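Local coordinates for protein carbohydrate deacetylase Agd3 (PDB 6NWZ) that probably removes acetyl groups from the exopolysaccharide galactosaminogalactan as a zinc-binding carbohydrate esterase, a step required for biofilm formation by Aspergillus fumigatus, at residues 496-501 against 544-549; 640-645 against 662-667; 437-442 against 479-484. One frame throughout, in Å; residues are numbered along the deposited sequence.

In the fold
Along the chain contact 3 comes first, then contact 1, then contact 2, each closing before the next opens. Contacts 3 and 1 both belong to the deacetylase domain, with centres about 28 Å apart and nearest atoms about 12 Å apart. Strand 487-492 joins them: it follows 479-484, precedes 496-501 and runs parallel to strand 542-546, whose end carries the zinc ligand of contact 1. Contact 2 pairs two strands of a small antiparallel sheet in the C-terminal domain. Its centre is about 39 Å from contact 1 and 40 Å from contact 3, and it lies across the chain's centre from contact 1. The zinc site of contact 1 is thus well separated from the C-terminal sheet.

Contact 1: 496-501 against 544-549; sequences IYYNCD and MFHQAN. With ZN (zinc ion), chain M.
A zinc site at the C-terminal end of strand 542-546 brings His546 against Tyr498, which sits in the loop before helix 503-513. His546 NE2 binds the zinc ion at 2.3 Å, and Asp255 is its other protein ligand. Tyr498 lays its CB over one face of the imidazole; with CG set between the backbone N and the carbonyl carbon (chi1 85°), its phenol ring turns an edge toward that face, the planes 67° apart. His546 ND1 donates to a water 2.7 Å away, which in turn donates to Ile496 O and Asn549 OD1, so the imidazole is fixed at both nitrogens. Asn549 ties the loop down. Its ND2 gives a fairly straight bond to Tyr497 O (2.9 Å, 162°), lying close to the amide plane, and a weak one to Cys500 O, the carbonyls of the first and last residues of the type I turn. OD1 also accepts from His546 N, 3.0 Å away and well above the carbonyl plane. Ile496 CB also meets the edge of the Phe545 ring at CE1 (4.0 Å). Cys500 is bonded to Cys505, anchoring the loop to helix 503-513. This zinc lies beside that of Asp256, His388 and His392, consistent with the Asp-His-His site of polysaccharide deacetylases.

Contact 2: 640-645 against 662-667; sequences PVTFPV and PLTVWV
One face of the Trp666 indole receives Pro640 in a CH-pi contact, with Pro640 CB 3.7 Å from the centroid of the six-membered ring; the methyl CG2 of Thr664 lies over the same face, nearer the rim. The two belong to a three-stranded antiparallel sheet, with 663-667 in the middle and 639-643 and 654-656 outside. Trp666 CG, anti to the carbonyl carbon (chi1 -65°), sets the indole against Pro640. NE1 bonds to Glu656 of strand 654-656, and His245 makes an edge-to-face pair with the ring. The Phe643 ring has Leu663 O at its edge, in its plane. Val641 and Val665 form a hydrogen-bonded pair with two 2.8 Å bonds, N to O each way; that from Val665 N is the straighter at 166°. Phe643 N reaches Leu663 O at 2.7 Å, while the return bond from Leu663 N to Phe643 O is longer, 3.3 Å. Pro640 and Thr642 face the same side as Trp666 and Thr664, and the hydroxyl of Thr642 is bonded to Gly244 O. The other side carries Val641, Phe643, Leu663 and Val665, and there Phe643 CE1 touches Val665 CG2 at 3.8 Å. Val641 CG2 also meets Val667 CG2 at 3.7 Å.

Contact 3: 437-442 against 479-484; sequences GLHNGD and ESDGFA
The start of helix 441-449 and the end of the weakly bonded helix 478-481 meet backbone to backbone, with Gly441 CA 3.8 Å from Gly482 CA and His439 CA 4.0 Å from Asp481 CA; neither glycine has a side chain to hold the chains apart, and Gly482 leaves helix 478-481 with positive phi (77°). Gly441 CA also makes a C-H...O contact with Gly482 O. The polar link is made by His439, whose CG, anti to the carbonyl carbon (chi1 -61°), carries the ring to the other segment. Its ND1 donates to Ser480 O at 3.3 Å, approaching from above the carbonyl plane. The same nitrogen makes a weak bond to Asp481 OD1, which lies at the ring's edge, 2.7 Å from ND1, with ring and carboxylate planes 30° apart. Both groups have second partners: His439 NE2 bonds to Glu339, while Asp481 OD2 is bonded to Tyr474 and to Thr477 N. Asn440 is the N-cap of helix 441-449, its OD1 accepting from Ala443 N. The contact thus joins the start of helix 441-449 to the end of helix 478-481. Phe483, on the way to strand 487-492, lies against Leu444 and Gln445 of the former helix.

Contact 1: 496-501 against 544-549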
# COMPACT_ATOMS: atom_id res chain seq x y z
N ILE A 496 4.43 -1.14 16.83
CA ILE A 496 3.94 -0.16 17.79
C ILE A 496 2.64 -0.71 18.35
O ILE A 496 1.57 -0.53 17.76
CB ILE A 496 3.75 1.22 17.14
CG1 ILE A 496 5.00 1.64 16.37
CG2 ILE A 496 3.40 2.26 18.19
CD1 ILE A 496 6.25 1.72 17.22
N TYR A 497 2.73 -1.39 19.49
CA TYR A 497 1.63 -2.24 19.95
C TYR A 497 0.53 -1.42 20.62
O TYR A 497 0.74 -0.31 21.11
CB TYR A 497 2.16 -3.31 20.90
CG TYR A 497 3.14 -4.26 20.25
CD1 TYR A 497 2.71 -5.17 19.28
CD2 TYR A 497 4.49 -4.24 20.58
CE1 TYR A 497 3.60 -6.04 18.67
CE2 TYR A 497 5.38 -5.11 19.97
CZ TYR A 497 4.93 -6.01 19.02
OH TYR A 497 5.80 -6.88 18.41
N TYR A 498 -0.67 -2.01 20.65
CA TYR A 498 -1.87 -1.29 21.05
C TYR A 498 -1.84 -0.87 22.51
O TYR A 498 -2.51 0.10 22.89
CB TYR A 498 -3.10 -2.15 20.79
CG TYR A 498 -3.43 -3.11 21.92
CD1 TYR A 498 -2.71 -4.29 22.09
CD2 TYR A 498 -4.45 -2.83 22.83
CE1 TYR A 498 -3.01 -5.17 23.12
CE2 TYR A 498 -4.75 -3.70 23.86
CZ TYR A 498 -4.03 -4.87 24.00
OH TYR A 498 -4.32 -5.74 25.03
N ASN A 499 -1.11 -1.59 23.35
CA ASN A 499 -1.12 -1.37 24.79
C ASN A 499 0.22 -0.80 25.27
O ASN A 499 0.68 -1.11 26.37
CB ASN A 499 -1.45 -2.66 25.53
CG ASN A 499 -0.52 -3.81 25.18
OD1 ASN A 499 0.13 -3.79 24.13
ND2 ASN A 499 -0.46 -4.81 26.04
N CYS A 500 0.83 0.04 24.44
CA CYS A 500 2.13 0.62 24.76
C CYS A 500 2.11 2.12 24.55
O CYS A 500 1.49 2.63 23.61
CB CYS A 500 3.23 -0.01 23.91
SG CYS A 500 3.87 -1.53 24.62
N ASP A 501 2.82 2.83 25.44
CA ASP A 501 2.89 4.28 25.40
C ASP A 501 4.31 4.83 25.45
O ASP A 501 4.47 6.06 25.42
CB ASP A 501 2.08 4.87 26.57
CG ASP A 501 2.59 4.42 27.92
OD1 ASP A 501 3.27 3.38 27.99
OD2 ASP A 501 2.30 5.10 28.93
N MET A 544 -2.49 0.40 11.50
CA MET A 544 -3.21 0.31 12.76
C MET A 544 -2.37 0.87 13.90
O MET A 544 -1.25 0.40 14.14
CB MET A 544 -3.58 -1.15 13.05
CG MET A 544 -4.18 -1.37 14.42
SD MET A 544 -3.82 -3.03 15.02
CE MET A 544 -2.05 -2.93 15.24
N PHE A 545 -2.92 1.85 14.62
CA PHE A 545 -2.32 2.38 15.84
C PHE A 545 -3.43 2.58 16.88
O PHE A 545 -4.61 2.41 16.59
CB PHE A 545 -1.55 3.68 15.59
CG PHE A 545 -0.42 3.54 14.60
CD1 PHE A 545 0.79 3.00 14.99
CD2 PHE A 545 -0.58 3.95 13.29
CE1 PHE A 545 1.83 2.87 14.08
CE2 PHE A 545 0.46 3.82 12.38
CZ PHE A 545 1.67 3.28 12.77
N HIS A 546 -3.02 2.95 18.09
CA HIS A 546 -3.96 3.08 19.20
C HIS A 546 -3.63 4.33 20.01
O HIS A 546 -2.53 4.88 19.92
CB HIS A 546 -3.95 1.83 20.08
CG HIS A 546 -4.50 0.62 19.39
ND1 HIS A 546 -3.81 -0.03 18.38
CD2 HIS A 546 -5.67 -0.04 19.53
CE1 HIS A 546 -4.54 -1.04 17.94
NE2 HIS A 546 -5.67 -1.07 18.63
N GLN A 547 -4.60 4.75 20.83
CA GLN A 547 -4.52 6.06 21.47
C GLN A 547 -3.33 6.17 22.41
O GLN A 547 -2.72 7.24 22.52
CB GLN A 547 -5.82 6.36 22.23
CG GLN A 547 -6.14 5.39 23.37
CD GLN A 547 -5.56 5.83 24.71
OE1 GLN A 547 -5.30 7.01 24.93
NE2 GLN A 547 -5.37 4.87 25.61
N ALA A 548 -2.96 5.07 23.07
CA ALA A 548 -1.82 5.10 23.97
C ALA A 548 -0.52 5.41 23.24
O ALA A 548 0.44 5.88 23.87
CB ALA A 548 -1.70 3.77 24.72
N ASN A 549 -0.46 5.18 21.93
CA ASN A 549 0.76 5.42 21.16
C ASN A 549 1.06 6.89 20.94
O ASN A 549 2.16 7.22 20.49
CB ASN A 549 0.70 4.71 19.80
CG ASN A 549 0.38 3.23 19.91
OD1 ASN A 549 -0.21 2.65 19.00
ND2 ASN A 549 0.75 2.62 21.03
ZN ZN M . -7.52 -1.80 17.40
O HOH W 1 -1.13 0.10 18.13
O HOH W 2 -4.18 2.38 23.27

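Contact 2: 640-645 against 662-667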
# COMPACT_ATOMS: atom_id res chain seq x y z
N PRO A 640 -8.11 4.55 -15.57
CA PRO A 640 -6.99 5.49 -15.46
C PRO A 640 -6.01 5.32 -16.61
O PRO A 640 -5.73 4.21 -17.07
CB PRO A 640 -6.34 5.10 -14.13
CG PRO A 640 -6.65 3.65 -13.98
CD PRO A 640 -8.01 3.45 -14.59
N VAL A 641 -5.48 6.45 -17.09
CA VAL A 641 -4.47 6.47 -18.14
C VAL A 641 -3.38 7.45 -17.72
O VAL A 641 -3.67 8.62 -17.43
CB VAL A 641 -5.06 6.86 -19.51
CG1 VAL A 641 -4.00 6.77 -20.60
CG2 VAL A 641 -6.24 5.98 -19.85
N THR A 642 -2.14 6.98 -17.69
CA THR A 642 -1.00 7.78 -17.26
C THR A 642 -0.25 8.30 -18.48
O THR A 642 0.13 7.53 -19.37
CB THR A 642 -0.07 6.94 -16.37
OG1 THR A 642 -0.78 6.56 -15.19
CG2 THR A 642 1.17 7.73 -15.99
N PHE A 643 -0.05 9.62 -18.52
CA PHE A 643 0.58 10.30 -19.65
C PHE A 643 1.93 10.88 -19.25
O PHE A 643 2.01 11.61 -18.26
CB PHE A 643 -0.32 11.43 -20.17
CG PHE A 643 -1.50 10.95 -20.95
CD1 PHE A 643 -2.69 10.64 -20.31
CD2 PHE A 643 -1.43 10.82 -22.33
CE1 PHE A 643 -3.79 10.20 -21.04
CE2 PHE A 643 -2.52 10.38 -23.06
CZ PHE A 643 -3.70 10.07 -22.41
N PRO A 644 3.00 10.58 -20.00
CA PRO A 644 4.29 11.24 -19.75
C PRO A 644 4.40 12.56 -20.49
O PRO A 644 5.24 13.41 -20.19
CB PRO A 644 5.31 10.22 -20.26
CG PRO A 644 4.58 9.56 -21.41
CD PRO A 644 3.11 9.56 -21.06
N VAL A 645 3.54 12.73 -21.50
CA VAL A 645 3.41 13.97 -22.25
C VAL A 645 1.94 14.34 -22.24
O VAL A 645 1.07 13.48 -22.40
CB VAL A 645 3.94 13.84 -23.69
CG1 VAL A 645 3.70 15.12 -24.46
CG2 VAL A 645 5.41 13.50 -23.69
N PRO A 662 3.22 12.04 -13.09
CA PRO A 662 2.68 12.15 -14.44
C PRO A 662 1.18 12.45 -14.39
O PRO A 662 0.53 12.34 -13.36
CB PRO A 662 2.96 10.78 -15.06
CG PRO A 662 3.14 9.86 -13.89
CD PRO A 662 3.77 10.70 -12.82
N LEU A 663 0.65 12.84 -15.55
CA LEU A 663 -0.76 13.14 -15.68
C LEU A 663 -1.57 11.85 -15.73
O LEU A 663 -1.34 11.00 -16.59
CB LEU A 663 -1.02 13.98 -16.93
CG LEU A 663 -2.48 14.22 -17.28
CD1 LEU A 663 -3.22 14.88 -16.12
CD2 LEU A 663 -2.57 15.09 -18.52
N THR A 664 -2.52 11.71 -14.80
CA THR A 664 -3.45 10.58 -14.79
C THR A 664 -4.81 11.09 -15.24
O THR A 664 -5.35 12.04 -14.66
CB THR A 664 -3.54 9.95 -13.39
OG1 THR A 664 -2.24 9.58 -12.94
CG2 THR A 664 -4.44 8.72 -13.42
N VAL A 665 -5.37 10.46 -16.27
CA VAL A 665 -6.68 10.82 -16.81
C VAL A 665 -7.63 9.66 -16.56
O VAL A 665 -7.36 8.52 -16.99
CB VAL A 665 -6.59 11.16 -18.31
CG1 VAL A 665 -7.97 11.46 -18.87
CG2 VAL A 665 -5.66 12.34 -18.54
N TRP A 666 -8.72 9.93 -15.85
CA TRP A 666 -9.74 8.92 -15.56
C TRP A 666 -10.76 8.95 -16.70
O TRP A 666 -11.64 9.81 -16.75
CB TRP A 666 -10.39 9.17 -14.20
CG TRP A 666 -9.41 9.01 -13.07
CD1 TRP A 666 -8.67 9.99 -12.47
CD2 TRP A 666 -9.03 7.78 -12.44
NE1 TRP A 666 -7.87 9.44 -11.50
CE2 TRP A 666 -8.07 8.09 -11.46
CE3 TRP A 666 -9.42 6.44 -12.60
CZ2 TRP A 666 -7.49 7.12 -10.64
CZ3 TRP A 666 -8.84 5.48 -11.79
CH2 TRP A 666 -7.89 5.82 -10.82
N VAL A 667 -10.64 7.99 -17.61
CA VAL A 667 -11.43 7.97 -18.84
C VAL A 667 -12.69 7.14 -18.61
O VAL A 667 -12.62 5.93 -18.37
CB VAL A 667 -10.62 7.41 -20.01
CG1 VAL A 667 -11.38 7.59 -21.32
CG2 VAL A 667 -9.26 8.09 -20.07

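Contact 3: 437-442 against 479-484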
# COMPACT_ATOMS: atom_id res chain seq x y z
N GLY A 437 -16.28 -9.53 15.39
CA GLY A 437 -17.59 -9.59 14.78
C GLY A 437 -17.58 -9.79 13.28
O GLY A 437 -18.66 -9.89 12.68
N LEU A 438 -16.41 -9.87 12.65
CA LEU A 438 -16.34 -10.06 11.21
C LEU A 438 -16.79 -11.44 10.77
O LEU A 438 -16.95 -11.67 9.56
CB LEU A 438 -14.91 -9.80 10.71
CG LEU A 438 -14.48 -8.32 10.62
CD1 LEU A 438 -14.11 -7.73 11.97
CD2 LEU A 438 -13.34 -8.16 9.64
N HIS A 439 -17.01 -12.37 11.70
CA HIS A 439 -17.60 -13.67 11.38
C HIS A 439 -18.94 -13.85 12.08
O HIS A 439 -19.53 -14.94 12.01
CB HIS A 439 -16.65 -14.81 11.75
CG HIS A 439 -15.35 -14.77 11.00
ND1 HIS A 439 -15.26 -14.99 9.64
CD2 HIS A 439 -14.08 -14.54 11.42
CE1 HIS A 439 -14.00 -14.89 9.26
NE2 HIS A 439 -13.27 -14.62 10.32
N ASN A 440 -19.43 -12.82 12.76
CA ASN A 440 -20.74 -12.84 13.39
C ASN A 440 -21.74 -12.22 12.42
O ASN A 440 -21.74 -11.01 12.20
CB ASN A 440 -20.70 -12.07 14.71
CG ASN A 440 -21.99 -12.17 15.49
OD1 ASN A 440 -23.06 -12.34 14.93
ND2 ASN A 440 -21.88 -12.04 16.81
N GLY A 441 -22.60 -13.06 11.83
CA GLY A 441 -23.57 -12.55 10.88
C GLY A 441 -24.55 -11.58 11.50
O GLY A 441 -24.93 -10.58 10.88
N ASP A 442 -24.98 -11.85 12.74
CA ASP A 442 -25.92 -10.95 13.41
C ASP A 442 -25.29 -9.59 13.67
O ASP A 442 -25.99 -8.57 13.66
CB ASP A 442 -26.40 -11.56 14.73
CG ASP A 442 -27.02 -12.92 14.55
OD1 ASP A 442 -27.44 -13.25 13.42
OD2 ASP A 442 -27.10 -13.67 15.55
N GLU A 479 -21.58 -17.91 3.90
CA GLU A 479 -20.99 -19.17 4.33
C GLU A 479 -19.88 -18.95 5.35
O GLU A 479 -19.84 -19.61 6.40
CB GLU A 479 -20.45 -19.93 3.12
CG GLU A 479 -19.65 -21.16 3.50
CD GLU A 479 -18.76 -21.64 2.38
OE1 GLU A 479 -19.16 -21.52 1.21
OE2 GLU A 479 -17.64 -22.13 2.68
N SER A 480 -18.97 -18.03 5.06
CA SER A 480 -17.77 -17.84 5.88
C SER A 480 -17.97 -16.87 7.03
O SER A 480 -17.28 -16.98 8.05
CB SER A 480 -16.61 -17.36 5.00
OG SER A 480 -16.46 -18.18 3.86
N ASP A 481 -18.90 -15.92 6.91
CA ASP A 481 -19.02 -14.85 7.88
C ASP A 481 -20.43 -14.64 8.41
O ASP A 481 -20.64 -13.74 9.24
CB ASP A 481 -18.50 -13.53 7.27
CG ASP A 481 -17.15 -13.70 6.60
OD1 ASP A 481 -16.19 -14.09 7.30
OD2 ASP A 481 -17.06 -13.47 5.38
N GLY A 482 -21.40 -15.44 7.98
CA GLY A 482 -22.78 -15.29 8.40
C GLY A 482 -23.53 -14.16 7.75
O GLY A 482 -24.74 -14.02 7.98
N PHE A 483 -22.86 -13.34 6.94
CA PHE A 483 -23.48 -12.20 6.28
C PHE A 483 -22.70 -11.90 5.01
O PHE A 483 -21.47 -12.04 4.99
CB PHE A 483 -23.52 -10.97 7.20
CG PHE A 483 -24.05 -9.73 6.54
CD1 PHE A 483 -23.19 -8.84 5.90
CD2 PHE A 483 -25.40 -9.43 6.59
CE1 PHE A 483 -23.68 -7.69 5.31
CE2 PHE A 483 -25.89 -8.28 6.00
CZ PHE A 483 -25.03 -7.41 5.36
N ALA A 484 -23.40 -11.50 3.96
CA ALA A 484 -22.79 -11.25 2.67
C ALA A 484 -22.96 -9.79 2.28
O ALA A 484 -24.05 -9.22 2.42
CB ALA A 484 -23.41 -12.14 1.59